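Local coordinates for protein aspartate aminotransferase (Thermotoga maritima, PDB 1O4S) that catalyses the pyridoxal-phosphate-dependent transfer of an amino group from L-aspartate to 2-oxoglutarate, giving oxaloacetate and L-glutamate, at residues Tyr81-Gly86 and Val282-Ala287; Val105-Asn108 and Gln112-Phe115; Asn242-Ser247 and Trp253-Leu258. All blocks are in the same frame, centred on the assembly; numbering follows the deposited sequence.

Contact 1 of 3, residues Tyr81-Gly86 and Val282-Ala287; sequences YELREG and VAQYAA
The first turn of helix 81-95 meets helix 281-290 at Leu83 and Gln284, whose CA atoms lie 6.9 Å apart, and the two segments bury 146 Å² between them. Leu83 carries the contact, and what it meets is a single turn of the other helix, from Gln284 to Ala287. Its CG is anti to the backbone N (chi1 178°), which directs both methyl groups at the other helix. CD2 settles against the backbone of Gln284, 3.7 Å from the carbonyl O, and touches the root of that side chain, with Gln284 CB at 4.0 Å. CD1 reaches one turn further on and lies 4.0 Å from Ala287 CB. The small methyl of Ala287 also comes within 4.1 Å of Leu83 CD2, so it sits against both branches of the leucine. In this fold-type I aminotransferase the two helices cover the edge region of the seven-stranded sheet of the large domain: Leu83 also packs on Val106 of strand 104-107, and Ala287 on Val255, just before strand 256-259. Beyond its CB, Gln284 leaves the leucine and runs out extended toward the start of helix 81-95. There the buried amide is held from both ends: OE1 accepts a hydrogen bond from Ile80 N, while NE2 donates to Thr75 OG1 and Ile279 O.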
loop_
_atom_site.group_PDB
_atom_site.type_symbol
_atom_site.label_atom_id
_atom_site.label_comp_id
_atom_site.label_asym_id
_atom_site.label_seq_id
_atom_site.Cartn_x
_atom_site.Cartn_y
_atom_site.Cartn_z
ATOM N N TYR B 81 -14.769 9.449 -6.040
ATOM C CA TYR B 81 -16.086 8.983 -6.459
ATOM C C TYR B 81 -16.167 8.740 -7.944
ATOM O O TYR B 81 -16.722 7.747 -8.388
ATOM C CB TYR B 81 -17.170 10.029 -6.120
ATOM C CG TYR B 81 -18.541 9.560 -6.488
ATOM C CD1 TYR B 81 -19.188 8.620 -5.709
ATOM C CD2 TYR B 81 -19.188 10.039 -7.630
ATOM C CE1 TYR B 81 -20.451 8.153 -6.045
ATOM C CE2 TYR B 81 -20.441 9.584 -7.981
ATOM C CZ TYR B 81 -21.080 8.640 -7.169
ATOM O OH TYR B 81 -22.349 8.179 -7.488
ATOM N N GLU B 82 -15.609 9.667 -8.706
ATOM C CA GLU B 82 -15.678 9.632 -10.168
ATOM C C GLU B 82 -14.987 8.391 -10.768
ATOM O O GLU B 82 -15.493 7.781 -11.736
ATOM C CB GLU B 82 -15.095 10.937 -10.724
ATOM C CG GLU B 82 -16.003 12.173 -10.470
ATOM C CD GLU B 82 -15.920 12.851 -9.058
ATOM O OE1 GLU B 82 -15.020 12.540 -8.192
ATOM O OE2 GLU B 82 -16.807 13.746 -8.807
ATOM N N LEU B 83 -13.878 7.978 -10.150
ATOM C CA LEU B 83 -13.166 6.782 -10.586
ATOM C C LEU B 83 -13.984 5.532 -10.202
ATOM O O LEU B 83 -14.187 4.642 -11.006
ATOM C CB LEU B 83 -11.739 6.732 -10.027
ATOM C CG LEU B 83 -10.866 5.528 -10.350
ATOM C CD1 LEU B 83 -10.863 5.228 -11.875
ATOM C CD2 LEU B 83 -9.446 5.653 -9.813
ATOM N N ARG B 84 -14.509 5.511 -8.986
ATOM C CA ARG B 84 -15.319 4.384 -8.572
ATOM C C ARG B 84 -16.569 4.230 -9.428
ATOM O O ARG B 84 -16.905 3.116 -9.832
ATOM C CB ARG B 84 -15.664 4.511 -7.104
ATOM C CG ARG B 84 -14.471 4.202 -6.223
ATOM C CD ARG B 84 -14.833 4.082 -4.762
ATOM N NE ARG B 84 -15.183 5.387 -4.195
ATOM C CZ ARG B 84 -16.390 5.775 -3.828
ATOM N NH1 ARG B 84 -16.554 6.989 -3.331
ATOM N NH2 ARG B 84 -17.432 4.985 -3.962
ATOM N N GLU B 85 -17.221 5.353 -9.726
ATOM C CA GLU B 85 -18.385 5.387 -10.568
ATOM C C GLU B 85 -18.040 4.965 -11.990
ATOM O O GLU B 85 -18.771 4.198 -12.594
ATOM C CB GLU B 85 -18.990 6.789 -10.550
ATOM C CG GLU B 85 -20.213 6.952 -11.435
ATOM C CD GLU B 85 -20.662 8.399 -11.513
ATOM O OE1 GLU B 85 -19.814 9.287 -11.850
ATOM O OE2 GLU B 85 -21.861 8.648 -11.224
ATOM N N GLY B 86 -16.933 5.463 -12.533
ATOM C CA GLY B 86 -16.489 5.049 -13.860
ATOM C C GLY B 86 -16.237 3.549 -13.938
ATOM O O GLY B 86 -16.697 2.893 -14.858
ATOM N N VAL B 282 -2.570 11.513 -8.676
ATOM C CA VAL B 282 -2.271 11.550 -10.103
ATOM C C VAL B 282 -2.727 10.255 -10.775
ATOM O O VAL B 282 -3.377 10.288 -11.821
ATOM C CB VAL B 282 -0.774 11.855 -10.417
ATOM C CG1 VAL B 282 -0.597 12.127 -11.904
ATOM C CG2 VAL B 282 -0.276 13.037 -9.601
ATOM N N ALA B 283 -2.365 9.121 -10.176
ATOM C CA ALA B 283 -2.737 7.810 -10.670
ATOM C C ALA B 283 -4.273 7.669 -10.811
ATOM O O ALA B 283 -4.776 7.084 -11.750
ATOM C CB ALA B 283 -2.177 6.705 -9.737
ATOM N N GLN B 284 -5.010 8.197 -9.859
ATOM C CA GLN B 284 -6.458 8.132 -9.920
ATOM C C GLN B 284 -6.955 8.844 -11.138
ATOM O O GLN B 284 -7.788 8.287 -11.851
ATOM C CB GLN B 284 -7.100 8.657 -8.667
ATOM C CG GLN B 284 -6.743 7.846 -7.461
ATOM C CD GLN B 284 -7.584 8.163 -6.245
ATOM O OE1 GLN B 284 -8.786 8.021 -6.283
ATOM N NE2 GLN B 284 -6.946 8.535 -5.162
ATOM N N TYR B 285 -6.452 10.038 -11.409
ATOM C CA TYR B 285 -6.863 10.742 -12.614
ATOM C C TYR B 285 -6.394 10.080 -13.888
ATOM O O TYR B 285 -7.134 10.058 -14.891
ATOM C CB TYR B 285 -6.513 12.233 -12.556
ATOM C CG TYR B 285 -7.477 12.925 -11.598
ATOM C CD1 TYR B 285 -7.115 13.206 -10.293
ATOM C CD2 TYR B 285 -8.777 13.227 -11.994
ATOM C CE1 TYR B 285 -7.987 13.798 -9.413
ATOM C CE2 TYR B 285 -9.660 13.825 -11.115
ATOM C CZ TYR B 285 -9.240 14.108 -9.824
ATOM O OH TYR B 285 -10.080 14.692 -8.946
ATOM N N ALA B 286 -5.208 9.487 -13.847
ATOM C CA ALA B 286 -4.714 8.728 -14.989
ATOM C C ALA B 286 -5.678 7.537 -15.306
ATOM O O ALA B 286 -6.044 7.319 -16.443
ATOM C CB ALA B 286 -3.311 8.242 -14.719
ATOM N N ALA B 287 -6.082 6.802 -14.277
ATOM C CA ALA B 287 -6.977 5.665 -14.422
ATOM C C ALA B 287 -8.374 6.054 -14.918
ATOM O O ALA B 287 -8.977 5.380 -15.734
ATOM C CB ALA B 287 -7.045 4.878 -13.088
#

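Contact 2 of 3, residues Val105-Asn108 and Gln112-Phe115; sequences VVTN and QALF
Asn108 and Gln112 fasten the strand-turn-helix unit in which strand 104-107 runs into helix 109-121, the cofactor-binding helix of the fold-type I large domain. Ala110 and Lys111, in the first turn of that helix, offer their backbone N-H groups to pyridoxal phosphate, and Gln112 follows them directly in the chain. The Gln112 side chain runs out extended beside Asn108, CG anti to the backbone N (chi1 -170°), and its OE1 is brought to Asn108. Two donors of that one residue meet this oxygen. Asn108 N comes in the carbonyl plane at 2.9 Å from OE1, in a nearly straight bond (163°). Asn108 ND2 approaches to 2.8 Å of the same OE1, but tilted 34° from the carbonyl plane. The two side chains lie alongside each other and point the same way, their amides turned only slightly against one another. Gln272 NE2 is a third donor to OE1, and Gln112 NE2 binds Thr276 OG1, which leaves the buried amide little freedom to rotate. Asn108 packs against Asn108 of the second subunit, so the turn also lies at the dimer interface. The main-chain bond from Gln112 N to Asn108 O is weak at 3.5 Å. Thr107, the last residue of the strand, lies against the helix: its CG2 is 3.8 Å from Ala113 CA, and its OG1, which bonds to Gly109 O, rests 3.4 Å from Ala113 CB.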
loop_
_atom_site.group_PDB
_atom_site.type_symbol
_atom_site.label_atom_id
_atom_site.label_comp_id
_atom_site.label_asym_id
_atom_site.label_seq_id
_atom_site.Cartn_x
_atom_site.Cartn_y
_atom_site.Cartn_z
ATOM N N VAL B 105 -13.627 -0.464 -4.472
ATOM C CA VAL B 105 -12.543 0.160 -3.738
ATOM C C VAL B 105 -11.340 0.184 -4.667
ATOM O O VAL B 105 -10.977 -0.825 -5.252
ATOM C CB VAL B 105 -12.156 -0.615 -2.441
ATOM C CG1 VAL B 105 -11.206 0.181 -1.624
ATOM C CG2 VAL B 105 -13.403 -0.950 -1.618
ATOM N N VAL B 106 -10.723 1.338 -4.759
ATOM C CA VAL B 106 -9.572 1.557 -5.604
ATOM C C VAL B 106 -8.349 1.337 -4.717
ATOM O O VAL B 106 -8.286 1.845 -3.607
ATOM C CB VAL B 106 -9.614 2.985 -6.183
ATOM C CG1 VAL B 106 -8.292 3.319 -6.908
ATOM C CG2 VAL B 106 -10.835 3.127 -7.105
ATOM N N THR B 107 -7.396 0.564 -5.234
ATOM C CA THR B 107 -6.247 0.064 -4.512
ATOM C C THR B 107 -4.957 0.208 -5.308
ATOM O O THR B 107 -4.960 0.469 -6.509
ATOM C CB THR B 107 -6.466 -1.461 -4.251
ATOM O OG1 THR B 107 -6.571 -2.160 -5.514
ATOM C CG2 THR B 107 -7.819 -1.768 -3.506
ATOM N N ASN B 108 -3.841 0.026 -4.635
ATOM C CA ASN B 108 -2.526 0.091 -5.259
ATOM C C ASN B 108 -2.239 -1.208 -6.000
ATOM O O ASN B 108 -1.646 -2.145 -5.455
ATOM C CB ASN B 108 -1.439 0.323 -4.194
ATOM C CG ASN B 108 -1.450 1.730 -3.636
ATOM O OD1 ASN B 108 -1.080 2.648 -4.333
ATOM N ND2 ASN B 108 -1.830 1.895 -2.360
ATOM N N GLN B 112 -2.813 -5.085 -4.060
ATOM C CA GLN B 112 -3.389 -4.640 -2.818
ATOM C C GLN B 112 -4.882 -4.959 -2.757
ATOM O O GLN B 112 -5.389 -5.198 -1.675
ATOM C CB GLN B 112 -3.112 -3.138 -2.573
ATOM C CG GLN B 112 -3.492 -2.691 -1.133
ATOM C CD GLN B 112 -3.413 -1.182 -0.873
ATOM O OE1 GLN B 112 -3.460 -0.357 -1.797
ATOM N NE2 GLN B 112 -3.294 -0.825 0.403
ATOM N N ALA B 113 -5.592 -5.026 -3.883
ATOM C CA ALA B 113 -6.977 -5.466 -3.831
ATOM C C ALA B 113 -7.035 -6.879 -3.292
ATOM O O ALA B 113 -7.885 -7.182 -2.441
ATOM C CB ALA B 113 -7.638 -5.385 -5.146
ATOM N N LEU B 114 -6.121 -7.738 -3.749
ATOM C CA LEU B 114 -6.045 -9.112 -3.273
ATOM C C LEU B 114 -5.724 -9.144 -1.766
ATOM O O LEU B 114 -6.396 -9.787 -1.000
ATOM C CB LEU B 114 -5.002 -9.898 -4.083
ATOM C CG LEU B 114 -5.369 -10.225 -5.558
ATOM C CD1 LEU B 114 -4.163 -10.299 -6.563
ATOM C CD2 LEU B 114 -6.206 -11.560 -5.628
ATOM N N PHE B 115 -4.685 -8.435 -1.346
ATOM C CA PHE B 115 -4.297 -8.432 0.041
ATOM C C PHE B 115 -5.438 -7.956 0.954
ATOM O O PHE B 115 -5.726 -8.577 1.990
ATOM C CB PHE B 115 -3.064 -7.557 0.239
ATOM C CG PHE B 115 -2.618 -7.486 1.657
ATOM C CD1 PHE B 115 -2.695 -6.303 2.368
ATOM C CD2 PHE B 115 -2.127 -8.615 2.298
ATOM C CE1 PHE B 115 -2.311 -6.239 3.715
ATOM C CE2 PHE B 115 -1.753 -8.548 3.651
ATOM C CZ PHE B 115 -1.831 -7.346 4.341
#

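Contact 3 of 3, residues Asn242-Ser247 and Trp253-Leu258; sequences NGFSKS and WRVGYL. With PLP (pyridoxal-5'-phosphate), chain M.
Asn242 and Tyr257 form an antiparallel hydrogen-bonded pair, with Asn242 N 3.2 Å from Tyr257 O and Tyr257 N 2.9 Å from Asn242 O. Two residues on, Phe244 N donates to Val255 O at 3.1 Å. Between these bonds Gly243 and Gly256 face each other without side chains, and their CA atoms close to 3.6 Å. Side chains pack beside this close approach. Tyr257 lies alongside Asn242 and lays its ring over the peptide, the Asn242 carbonyl O standing over the centre of one face; the phenol OH reaches Asn242 CB. Phe244 turns its ring edge to Val255 O, touches Val255 CG1 with CD1 at 3.8 Å, and stands at about a right angle to the Tyr257 ring. The sequence from Gly243 to Gly256 is the pyridoxal-phosphate attachment signature of this aminotransferase family, and three of its residues, Ser245, Lys246 and Arg254, hold the cofactor. Lys246 NZ is covalently joined to PLP C4A, at 1.4 Å. Ser245 OG donates to PLP O1P at 2.7 Å. Arg254, its chain bent at chi2 and chi3, presents the guanidinium edge as a fork: NH1 donates to PLP O1P, and NH2 to PLP O3P at 2.8 Å in a nearly straight bond (169°). NH1 also binds Thr251 O, and NH2 binds Thr276 O of the second subunit, so the other chain helps position the fork. Two waters bridge the segments. One accepts from Val255 N and donates to Ser245 OG; the other accepts from Ser245 N and donates to both Val255 O and PLP O2P.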
loop_
_atom_site.group_PDB
_atom_site.type_symbol
_atom_site.label_atom_id
_atom_site.label_comp_id
_atom_site.label_asym_id
_atom_site.label_seq_id
_atom_site.Cartn_x
_atom_site.Cartn_y
_atom_site.Cartn_z
ATOM N N ASN B 242 -9.628 -6.575 -10.520
ATOM C CA ASN B 242 -9.084 -6.152 -11.805
ATOM C C ASN B 242 -8.268 -4.863 -11.599
ATOM O O ASN B 242 -8.054 -4.424 -10.469
ATOM C CB ASN B 242 -10.229 -6.020 -12.824
ATOM C CG ASN B 242 -9.803 -6.302 -14.281
ATOM O OD1 ASN B 242 -8.655 -6.096 -14.662
ATOM N ND2 ASN B 242 -10.761 -6.735 -15.102
ATOM N N GLY B 243 -7.752 -4.297 -12.681
ATOM C CA GLY B 243 -7.039 -3.034 -12.637
ATOM C C GLY B 243 -6.464 -2.686 -13.993
ATOM O O GLY B 243 -6.838 -3.292 -15.001
ATOM N N PHE B 244 -5.534 -1.733 -14.007
ATOM C CA PHE B 244 -5.083 -1.108 -15.252
ATOM C C PHE B 244 -3.723 -1.572 -15.689
ATOM O O PHE B 244 -3.252 -1.229 -16.783
ATOM C CB PHE B 244 -5.101 0.421 -15.080
ATOM C CG PHE B 244 -6.461 0.945 -14.867
ATOM C CD1 PHE B 244 -7.031 0.906 -13.592
ATOM C CD2 PHE B 244 -7.230 1.381 -15.948
ATOM C CE1 PHE B 244 -8.319 1.357 -13.378
ATOM C CE2 PHE B 244 -8.537 1.827 -15.754
ATOM C CZ PHE B 244 -9.085 1.812 -14.469
ATOM N N SER B 245 -3.090 -2.359 -14.837
ATOM C CA SER B 245 -1.686 -2.703 -15.024
ATOM C C SER B 245 -1.457 -3.422 -16.344
ATOM O O SER B 245 -0.568 -3.075 -17.086
ATOM C CB SER B 245 -1.202 -3.585 -13.884
ATOM O OG SER B 245 -0.848 -2.817 -12.751
ATOM N N LYS B 246 -2.252 -4.442 -16.612
ATOM C CA LYS B 246 -2.023 -5.282 -17.784
ATOM C C LYS B 246 -2.783 -4.776 -18.975
ATOM O O LYS B 246 -2.229 -4.662 -20.062
ATOM C CB LYS B 246 -2.349 -6.775 -17.460
ATOM C CG LYS B 246 -1.666 -7.317 -16.134
ATOM C CD LYS B 246 -0.156 -7.128 -16.126
ATOM C CE LYS B 246 0.564 -7.454 -14.778
ATOM N NZ LYS B 246 -0.221 -8.335 -13.924
ATOM N N SER B 247 -4.056 -4.439 -18.767
ATOM C CA SER B 247 -4.920 -3.992 -19.835
ATOM C C SER B 247 -4.419 -2.726 -20.512
ATOM O O SER B 247 -4.664 -2.556 -21.694
ATOM C CB SER B 247 -6.363 -3.800 -19.323
ATOM O OG SER B 247 -6.429 -2.743 -18.374
ATOM N N TRP B 253 1.993 2.591 -12.328
ATOM C CA TRP B 253 0.987 3.502 -11.751
ATOM C C TRP B 253 0.373 2.982 -10.450
ATOM O O TRP B 253 0.053 3.783 -9.591
ATOM C CB TRP B 253 -0.124 3.846 -12.737
ATOM C CG TRP B 253 0.320 4.696 -13.845
ATOM C CD1 TRP B 253 0.778 4.292 -15.081
ATOM C CD2 TRP B 253 0.303 6.109 -13.868
ATOM N NE1 TRP B 253 1.041 5.389 -15.861
ATOM C CE2 TRP B 253 0.795 6.519 -15.125
ATOM C CE3 TRP B 253 -0.059 7.090 -12.935
ATOM C CZ2 TRP B 253 0.930 7.853 -15.465
ATOM C CZ3 TRP B 253 0.091 8.415 -13.277
ATOM C CH2 TRP B 253 0.572 8.777 -14.533
ATOM N N ARG B 254 0.315 1.659 -10.302
ATOM C CA ARG B 254 -0.287 0.941 -9.176
ATOM C C ARG B 254 -1.734 1.341 -8.943
ATOM O O ARG B 254 -2.026 1.930 -7.904
ATOM C CB ARG B 254 0.528 1.104 -7.871
ATOM C CG ARG B 254 2.051 1.160 -8.043
ATOM C CD ARG B 254 2.723 -0.093 -8.572
ATOM N NE ARG B 254 2.282 -1.295 -7.879
ATOM C CZ ARG B 254 1.523 -2.267 -8.382
ATOM N NH1 ARG B 254 1.095 -2.232 -9.633
ATOM N NH2 ARG B 254 1.183 -3.294 -7.611
ATOM N N VAL B 255 -2.608 1.060 -9.915
ATOM C CA VAL B 255 -4.040 1.291 -9.791
ATOM C C VAL B 255 -4.792 0.021 -10.155
ATOM O O VAL B 255 -4.714 -0.468 -11.283
ATOM C CB VAL B 255 -4.570 2.351 -10.748
ATOM C CG1 VAL B 255 -6.025 2.715 -10.381
ATOM C CG2 VAL B 255 -3.686 3.521 -10.779
ATOM N N GLY B 256 -5.519 -0.503 -9.180
ATOM C CA GLY B 256 -6.393 -1.617 -9.390
ATOM C C GLY B 256 -7.616 -1.361 -8.546
ATOM O O GLY B 256 -7.752 -0.280 -7.941
ATOM N N TYR B 257 -8.491 -2.364 -8.484
ATOM C CA TYR B 257 -9.707 -2.226 -7.737
ATOM C C TYR B 257 -10.339 -3.551 -7.396
ATOM O O TYR B 257 -10.020 -4.600 -7.975
ATOM C CB TYR B 257 -10.707 -1.347 -8.508
ATOM C CG TYR B 257 -11.006 -1.848 -9.897
ATOM C CD1 TYR B 257 -11.955 -2.853 -10.115
ATOM C CD2 TYR B 257 -10.338 -1.340 -10.979
ATOM C CE1 TYR B 257 -12.228 -3.325 -11.373
ATOM C CE2 TYR B 257 -10.583 -1.825 -12.260
ATOM C CZ TYR B 257 -11.538 -2.806 -12.452
ATOM O OH TYR B 257 -11.806 -3.248 -13.723
ATOM N N LEU B 258 -11.249 -3.472 -6.425
ATOM C CA LEU B 258 -12.047 -4.592 -5.974
ATOM C C LEU B 258 -13.480 -4.158 -6.076
ATOM O O LEU B 258 -13.811 -3.014 -5.761
ATOM C CB LEU B 258 -11.674 -4.907 -4.530
ATOM C CG LEU B 258 -12.472 -5.933 -3.732
ATOM C CD1 LEU B 258 -11.573 -6.660 -2.775
ATOM C CD2 LEU B 258 -13.657 -5.271 -2.973
HETATM N N1 PLP M . -2.495 -11.171 -10.536
HETATM C C2 PLP M . -1.632 -11.742 -11.451
HETATM C C2A PLP M . -1.743 -13.230 -11.607
HETATM C C3 PLP M . -0.695 -10.966 -12.150
HETATM O O3 PLP M . 0.056 -11.490 -12.965
HETATM C C4 PLP M . -0.662 -9.574 -11.969
HETATM C C4A PLP M . 0.350 -8.715 -12.758
HETATM C C5 PLP M . -1.583 -9.034 -11.037
HETATM C C6 PLP M . -2.473 -9.845 -10.337
HETATM C C5A PLP M . -1.727 -7.570 -10.681
HETATM O O4P PLP M . -0.641 -6.685 -10.471
HETATM P P PLP M . -0.859 -5.125 -10.183
HETATM O O1P PLP M . 0.279 -4.547 -10.939
HETATM O O2P PLP M . -2.191 -4.704 -10.646
HETATM O O3P PLP M . -0.646 -5.116 -8.720
HETATM O O HOH W 1 -1.432 -0.242 -12.233
HETATM O O HOH W 2 -3.784 -3.212 -11.972
#

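From the N terminus, helix 81-95 supplies the first half of contact 1 and leads to strand 104-107. Contact 2 then closes the shortest loop, three residues, as that strand turns into helix 109-121. Much later strand 238-243 runs into the loop that contact 3 closes over five residues, returning as strand 256-259. Helix 281-290 finally completes contact 1, whose 195-residue loop encloses the other two in series. Strands 104-107 and 256-259 are sheet neighbours, with Thr107 N probably bonded to Gly256 O, so contacts 2 and 3 are joined edge to edge within the seven-stranded sheet. Contact 1 packs on both, through Arg84 on Val106 and Ala283 on Trp253.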